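Local coordinates for benzoylformate Decarboxylase (Polynucleobacter necessarius, PDB 4K9Q), which is a thiamine diphosphate- and magnesium-dependent enzyme assigned as a benzoylformate decarboxylase, which would split benzoylformate into benzaldehyde and carbon dioxide, at residues A[78-90]-A[392-404]. Residues are numbered along the deposited sequence; the frame is centred on the assembly and turned at random.
Sequences AMGCLLTAYQNKT and FYTFASGGLGWDL. With TPP (thiamine diphosphate), chain D.
Thr84, on helix 79-88 of the N-terminal (Pyr) domain, sends its two branches to different partners on the glycine-rich loop that carries Ser397 and Trp402 in the C-terminal (PP) domain of this ThDP-dependent fold. Thr84 OG1 sits 2.6 Å from Ser397 OG in a hydrogen bond that either hydroxyl could donate. Thr84 CG2, anti to the backbone N, lies over the five-membered ring of Trp402 in a CH-pi contact, 3.6 Å from the centroid and 17° off the normal. Asn88 ND2 approaches the indole obliquely, 3.2 Å from Trp402 CZ2, its amide plane turned 70° from the ring; Cys81 SG comes to the indole edge beside CD1. Asn88 also takes the Ala396 N-H on OD1 at 3.0 Å, in the carbonyl plane. Asp55 OD2, on helix 47-61, accepts from both Asn88 ND2 and Trp402 NE1, fixing amide and indole together. Gln87 OE1 reaches Ser397 O through one water and, more weakly, Ala396 O through another. Ser397 OG closes an ST turn by accepting from Gly399 N at 3.0 Å. The turn and the residue after it hold the cofactor's aminopyrimidine: TPP N4' donates to Gly398 O at 2.8 Å, and Leu400 N donates to TPP N3' at 3.1 Å.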
loop_
_atom_site.group_PDB
_atom_site.type_symbol
_atom_site.label_atom_id
_atom_site.label_comp_id
_atom_site.label_asym_id
_atom_site.label_seq_id
_atom_site.Cartn_x
_atom_site.Cartn_y
_atom_site.Cartn_z
ATOM N N ALA A 78 -14.853 6.953 -9.561
ATOM C CA ALA A 78 -14.462 8.305 -9.168
ATOM C C ALA A 78 -12.954 8.586 -9.123
ATOM O O ALA A 78 -12.562 9.725 -8.871
ATOM C CB ALA A 78 -15.076 8.649 -7.808
ATOM N N MET A 79 -12.110 7.577 -9.329
ATOM C CA MET A 79 -10.688 7.742 -8.998
ATOM C C MET A 79 -9.929 8.792 -9.826
ATOM O O MET A 79 -8.969 9.409 -9.329
ATOM C CB MET A 79 -9.936 6.398 -9.002
ATOM C CG MET A 79 -10.167 5.560 -7.763
ATOM S SD MET A 79 -9.702 6.393 -6.230
ATOM C CE MET A 79 -8.030 6.938 -6.572
ATOM N N GLY A 80 -10.328 8.981 -11.083
ATOM C CA GLY A 80 -9.691 9.987 -11.923
ATOM C C GLY A 80 -9.980 11.390 -11.397
ATOM O O GLY A 80 -9.087 12.227 -11.257
ATOM N N CYS A 81 -11.237 11.660 -11.085
ATOM C CA CYS A 81 -11.568 12.956 -10.524
ATOM C C CYS A 81 -11.044 13.130 -9.092
ATOM O O CYS A 81 -10.793 14.244 -8.664
ATOM C CB CYS A 81 -13.064 13.241 -10.649
ATOM S SG CYS A 81 -13.466 13.710 -12.356
ATOM N N LEU A 82 -10.846 12.036 -8.368
ATOM C CA LEU A 82 -10.266 12.143 -7.036
ATOM C C LEU A 82 -8.783 12.544 -7.137
ATOM O O LEU A 82 -8.319 13.410 -6.410
ATOM C CB LEU A 82 -10.447 10.836 -6.266
ATOM C CG LEU A 82 -9.882 10.841 -4.844
ATOM C CD1 LEU A 82 -10.405 12.033 -4.061
ATOM C CD2 LEU A 82 -10.259 9.535 -4.146
ATOM N N LEU A 83 -8.049 11.925 -8.062
ATOM C CA LEU A 83 -6.686 12.355 -8.356
ATOM C C LEU A 83 -6.691 13.865 -8.600
ATOM O O LEU A 83 -5.873 14.607 -8.056
ATOM C CB LEU A 83 -6.148 11.596 -9.581
ATOM C CG LEU A 83 -4.726 11.824 -10.107
ATOM C CD1 LEU A 83 -4.310 10.683 -11.029
ATOM C CD2 LEU A 83 -4.619 13.149 -10.853
ATOM N N THR A 84 -7.640 14.337 -9.400
ATOM C CA THR A 84 -7.683 15.754 -9.730
ATOM C C THR A 84 -8.007 16.624 -8.504
ATOM O O THR A 84 -7.388 17.672 -8.298
ATOM C CB THR A 84 -8.658 16.004 -10.879
ATOM O OG1 THR A 84 -8.197 15.288 -12.037
ATOM C CG2 THR A 84 -8.772 17.500 -11.187
ATOM N N ALA A 85 -8.953 16.182 -7.678
ATOM C CA ALA A 85 -9.254 16.913 -6.436
ATOM C C ALA A 85 -8.010 17.018 -5.545
ATOM O O ALA A 85 -7.755 18.051 -4.925
ATOM C CB ALA A 85 -10.388 16.238 -5.681
ATOM N N TYR A 86 -7.232 15.942 -5.482
ATOM C CA TYR A 86 -6.008 15.930 -4.697
ATOM C C TYR A 86 -5.025 16.977 -5.230
ATOM O O TYR A 86 -4.463 17.754 -4.461
ATOM C CB TYR A 86 -5.374 14.532 -4.739
ATOM C CG TYR A 86 -4.179 14.361 -3.842
ATOM C CD1 TYR A 86 -2.895 14.638 -4.309
ATOM C CD2 TYR A 86 -4.332 13.906 -2.526
ATOM C CE1 TYR A 86 -1.780 14.468 -3.484
ATOM C CE2 TYR A 86 -3.225 13.741 -1.697
ATOM C CZ TYR A 86 -1.961 14.021 -2.184
ATOM O OH TYR A 86 -0.867 13.853 -1.369
ATOM N N GLN A 87 -4.822 17.013 -6.545
ATOM C CA GLN A 87 -3.867 17.964 -7.114
ATOM C C GLN A 87 -4.386 19.411 -7.087
ATOM O O GLN A 87 -3.599 20.353 -7.037
ATOM C CB GLN A 87 -3.409 17.513 -8.516
ATOM C CG GLN A 87 -2.671 16.166 -8.448
ATOM C CD GLN A 87 -1.900 15.813 -9.697
ATOM O OE1 GLN A 87 -2.312 16.140 -10.808
ATOM N NE2 GLN A 87 -0.765 15.129 -9.521
ATOM N N ASN A 88 -5.709 19.570 -7.081
ATOM C CA ASN A 88 -6.367 20.877 -6.905
ATOM C C ASN A 88 -6.248 21.365 -5.453
ATOM O O ASN A 88 -6.530 22.536 -5.159
ATOM C CB ASN A 88 -7.865 20.775 -7.223
ATOM C CG ASN A 88 -8.172 20.759 -8.715
ATOM O OD1 ASN A 88 -7.327 21.085 -9.560
ATOM N ND2 ASN A 88 -9.409 20.388 -9.047
ATOM N N LYS A 89 -5.876 20.452 -4.555
ATOM C CA LYS A 89 -5.837 20.717 -3.109
ATOM C C LYS A 89 -7.203 21.084 -2.526
ATOM O O LYS A 89 -7.330 21.987 -1.692
ATOM C CB LYS A 89 -4.773 21.765 -2.771
ATOM C CG LYS A 89 -3.357 21.211 -2.954
ATOM C CD LYS A 89 -2.270 22.163 -2.483
ATOM C CE LYS A 89 -2.068 23.326 -3.445
ATOM N NZ LYS A 89 -0.684 23.882 -3.269
ATOM N N THR A 90 -8.234 20.356 -2.954
ATOM C CA THR A 90 -9.595 20.646 -2.514
ATOM C C THR A 90 -9.938 19.749 -1.340
ATOM O O THR A 90 -9.756 18.542 -1.413
ATOM C CB THR A 90 -10.597 20.366 -3.640
ATOM O OG1 THR A 90 -10.172 21.045 -4.830
ATOM C CG2 THR A 90 -12.011 20.812 -3.246
ATOM N N PHE A 392 -11.657 32.522 -13.183
ATOM C CA PHE A 392 -11.231 31.443 -14.085
ATOM C C PHE A 392 -10.847 30.175 -13.336
ATOM O O PHE A 392 -10.093 30.222 -12.350
ATOM C CB PHE A 392 -10.058 31.880 -14.965
ATOM C CG PHE A 392 -9.498 30.766 -15.807
ATOM C CD1 PHE A 392 -10.133 30.387 -16.981
ATOM C CD2 PHE A 392 -8.351 30.084 -15.417
ATOM C CE1 PHE A 392 -9.627 29.340 -17.759
ATOM C CE2 PHE A 392 -7.844 29.045 -16.185
ATOM C CZ PHE A 392 -8.483 28.677 -17.360
ATOM N N TYR A 393 -11.344 29.041 -13.823
ATOM C CA TYR A 393 -11.038 27.752 -13.210
ATOM C C TYR A 393 -10.811 26.677 -14.262
ATOM O O TYR A 393 -11.581 26.566 -15.231
ATOM C CB TYR A 393 -12.207 27.283 -12.344
ATOM C CG TYR A 393 -12.582 28.167 -11.183
ATOM C CD1 TYR A 393 -13.332 29.326 -11.379
ATOM C CD2 TYR A 393 -12.212 27.831 -9.886
ATOM C CE1 TYR A 393 -13.694 30.130 -10.301
ATOM C CE2 TYR A 393 -12.567 28.623 -8.808
ATOM C CZ TYR A 393 -13.304 29.770 -9.025
ATOM O OH TYR A 393 -13.665 30.569 -7.962
ATOM N N THR A 394 -9.786 25.859 -14.051
ATOM C CA THR A 394 -9.621 24.625 -14.816
ATOM C C THR A 394 -8.961 23.606 -13.874
ATOM O O THR A 394 -8.723 23.901 -12.690
ATOM C CB THR A 394 -8.813 24.846 -16.125
ATOM O OG1 THR A 394 -8.859 23.668 -16.947
ATOM C CG2 THR A 394 -7.363 25.207 -15.826
ATOM N N PHE A 395 -8.687 22.411 -14.378
ATOM C CA PHE A 395 -8.035 21.382 -13.555
ATOM C C PHE A 395 -6.531 21.616 -13.337
ATOM O O PHE A 395 -5.861 22.261 -14.152
ATOM C CB PHE A 395 -8.332 19.968 -14.100
ATOM C CG PHE A 395 -8.051 19.782 -15.586
ATOM C CD1 PHE A 395 -8.619 18.712 -16.269
ATOM C CD2 PHE A 395 -7.202 20.629 -16.275
ATOM C CE1 PHE A 395 -8.376 18.509 -17.624
ATOM C CE2 PHE A 395 -6.949 20.446 -17.639
ATOM C CZ PHE A 395 -7.535 19.377 -18.314
ATOM N N ALA A 396 -6.014 21.127 -12.215
ATOM C CA ALA A 396 -4.575 21.176 -11.964
ATOM C C ALA A 396 -3.856 19.960 -12.543
ATOM O O ALA A 396 -2.622 19.939 -12.608
ATOM C CB ALA A 396 -4.293 21.279 -10.458
ATOM N N SER A 397 -4.630 18.968 -12.987
ATOM C CA SER A 397 -4.116 17.619 -13.222
ATOM C C SER A 397 -4.005 17.197 -14.689
ATOM O O SER A 397 -3.307 16.227 -15.004
ATOM C CB SER A 397 -5.044 16.623 -12.546
ATOM O OG SER A 397 -6.279 16.606 -13.255
ATOM N N GLY A 398 -4.729 17.878 -15.568
ATOM C CA GLY A 398 -4.835 17.459 -16.959
ATOM C C GLY A 398 -5.774 16.285 -17.221
ATOM O O GLY A 398 -5.873 15.817 -18.359
ATOM N N GLY A 399 -6.461 15.803 -16.184
ATOM C CA GLY A 399 -7.395 14.696 -16.327
ATOM C C GLY A 399 -8.748 15.099 -16.895
ATOM O O GLY A 399 -9.574 15.704 -16.212
ATOM N N LEU A 400 -8.982 14.758 -18.158
ATOM C CA LEU A 400 -10.231 15.113 -18.810
ATOM C C LEU A 400 -11.431 14.486 -18.105
ATOM O O LEU A 400 -11.333 13.400 -17.524
ATOM C CB LEU A 400 -10.196 14.694 -20.283
ATOM C CG LEU A 400 -9.071 15.302 -21.114
ATOM C CD1 LEU A 400 -9.185 14.825 -22.571
ATOM C CD2 LEU A 400 -9.136 16.822 -21.033
ATOM N N GLY A 401 -12.561 15.186 -18.147
ATOM C CA GLY A 401 -13.768 14.748 -17.466
ATOM C C GLY A 401 -14.020 15.518 -16.176
ATOM O O GLY A 401 -15.003 15.274 -15.484
ATOM N N TRP A 402 -13.134 16.452 -15.847
ATOM C CA TRP A 402 -13.299 17.195 -14.603
ATOM C C TRP A 402 -14.130 18.462 -14.796
ATOM O O TRP A 402 -15.005 18.764 -13.984
ATOM C CB TRP A 402 -11.939 17.552 -13.994
ATOM C CG TRP A 402 -12.065 18.226 -12.661
ATOM C CD1 TRP A 402 -12.253 17.618 -11.448
ATOM C CD2 TRP A 402 -12.027 19.633 -12.405
ATOM N NE1 TRP A 402 -12.325 18.565 -10.455
ATOM C CE2 TRP A 402 -12.189 19.810 -11.016
ATOM C CE3 TRP A 402 -11.875 20.764 -13.217
ATOM C CZ2 TRP A 402 -12.207 21.074 -10.415
ATOM C CZ3 TRP A 402 -11.884 22.025 -12.615
ATOM C CH2 TRP A 402 -12.050 22.162 -11.229
ATOM N N ASP A 403 -13.857 19.199 -15.865
ATOM C CA ASP A 403 -14.374 20.567 -15.978
ATOM C C ASP A 403 -15.871 20.667 -16.230
ATOM O O ASP A 403 -16.538 21.565 -15.705
ATOM C CB ASP A 403 -13.583 21.371 -17.015
ATOM C CG ASP A 403 -12.191 21.743 -16.509
ATOM O OD1 ASP A 403 -12.070 22.821 -15.890
ATOM O OD2 ASP A 403 -11.238 20.949 -16.701
ATOM N N LEU A 404 -16.411 19.751 -17.029
ATOM C CA LEU A 404 -17.836 19.779 -17.307
ATOM C C LEU A 404 -18.666 19.685 -16.015
ATOM O O LEU A 404 -19.474 20.566 -15.739
ATOM C CB LEU A 404 -18.226 18.716 -18.340
ATOM C CG LEU A 404 -19.678 18.769 -18.826
ATOM C CD1 LEU A 404 -19.800 18.029 -20.142
ATOM C CD2 LEU A 404 -20.633 18.191 -17.782
HETATM N "N1'" TPP D . -8.051 10.545 -20.802
HETATM C "C2'" TPP D . -8.130 11.355 -19.680
HETATM C CM2 TPP D . -9.040 10.992 -18.544
HETATM N "N3'" TPP D . -7.362 12.499 -19.577
HETATM C "C4'" TPP D . -6.514 12.847 -20.599
HETATM N "N4'" TPP D . -5.766 13.942 -20.488
HETATM C "C5'" TPP D . -6.455 12.058 -21.749
HETATM C "C6'" TPP D . -7.212 10.892 -21.849
HETATM C "C7'" TPP D . -5.523 12.439 -22.871
HETATM N N3 TPP D . -5.888 13.605 -23.664
HETATM C C2 TPP D . -5.325 14.863 -23.520
HETATM S S1 TPP D . -5.890 15.960 -24.555
HETATM C C5 TPP D . -6.870 14.870 -25.236
HETATM C C4 TPP D . -6.787 13.595 -24.683
HETATM C CM4 TPP D . -7.584 12.391 -25.118
HETATM C C6 TPP D . -7.705 15.352 -26.389
HETATM C C7 TPP D . -8.698 16.453 -26.056
HETATM O O7 TPP D . -9.523 16.552 -27.194
HETATM P PA TPP D . -10.675 17.669 -27.305
HETATM O O1A TPP D . -11.381 17.771 -25.984
HETATM O O2A TPP D . -11.625 17.325 -28.407
HETATM O O3A TPP D . -9.868 19.048 -27.480
HETATM P PB TPP D . -9.047 19.571 -28.760
HETATM O O1B TPP D . -7.615 19.219 -28.514
HETATM O O2B TPP D . -9.242 21.070 -28.792
HETATM O O3B TPP D . -9.520 18.908 -30.014
HETATM O O HOH W 1 -12.578 16.400 -8.462
HETATM O O HOH W 2 -10.091 14.519 -13.675
HETATM O O HOH W 3 -0.685 18.610 -11.233
HETATM O O HOH W 4 -1.274 15.453 -13.275
#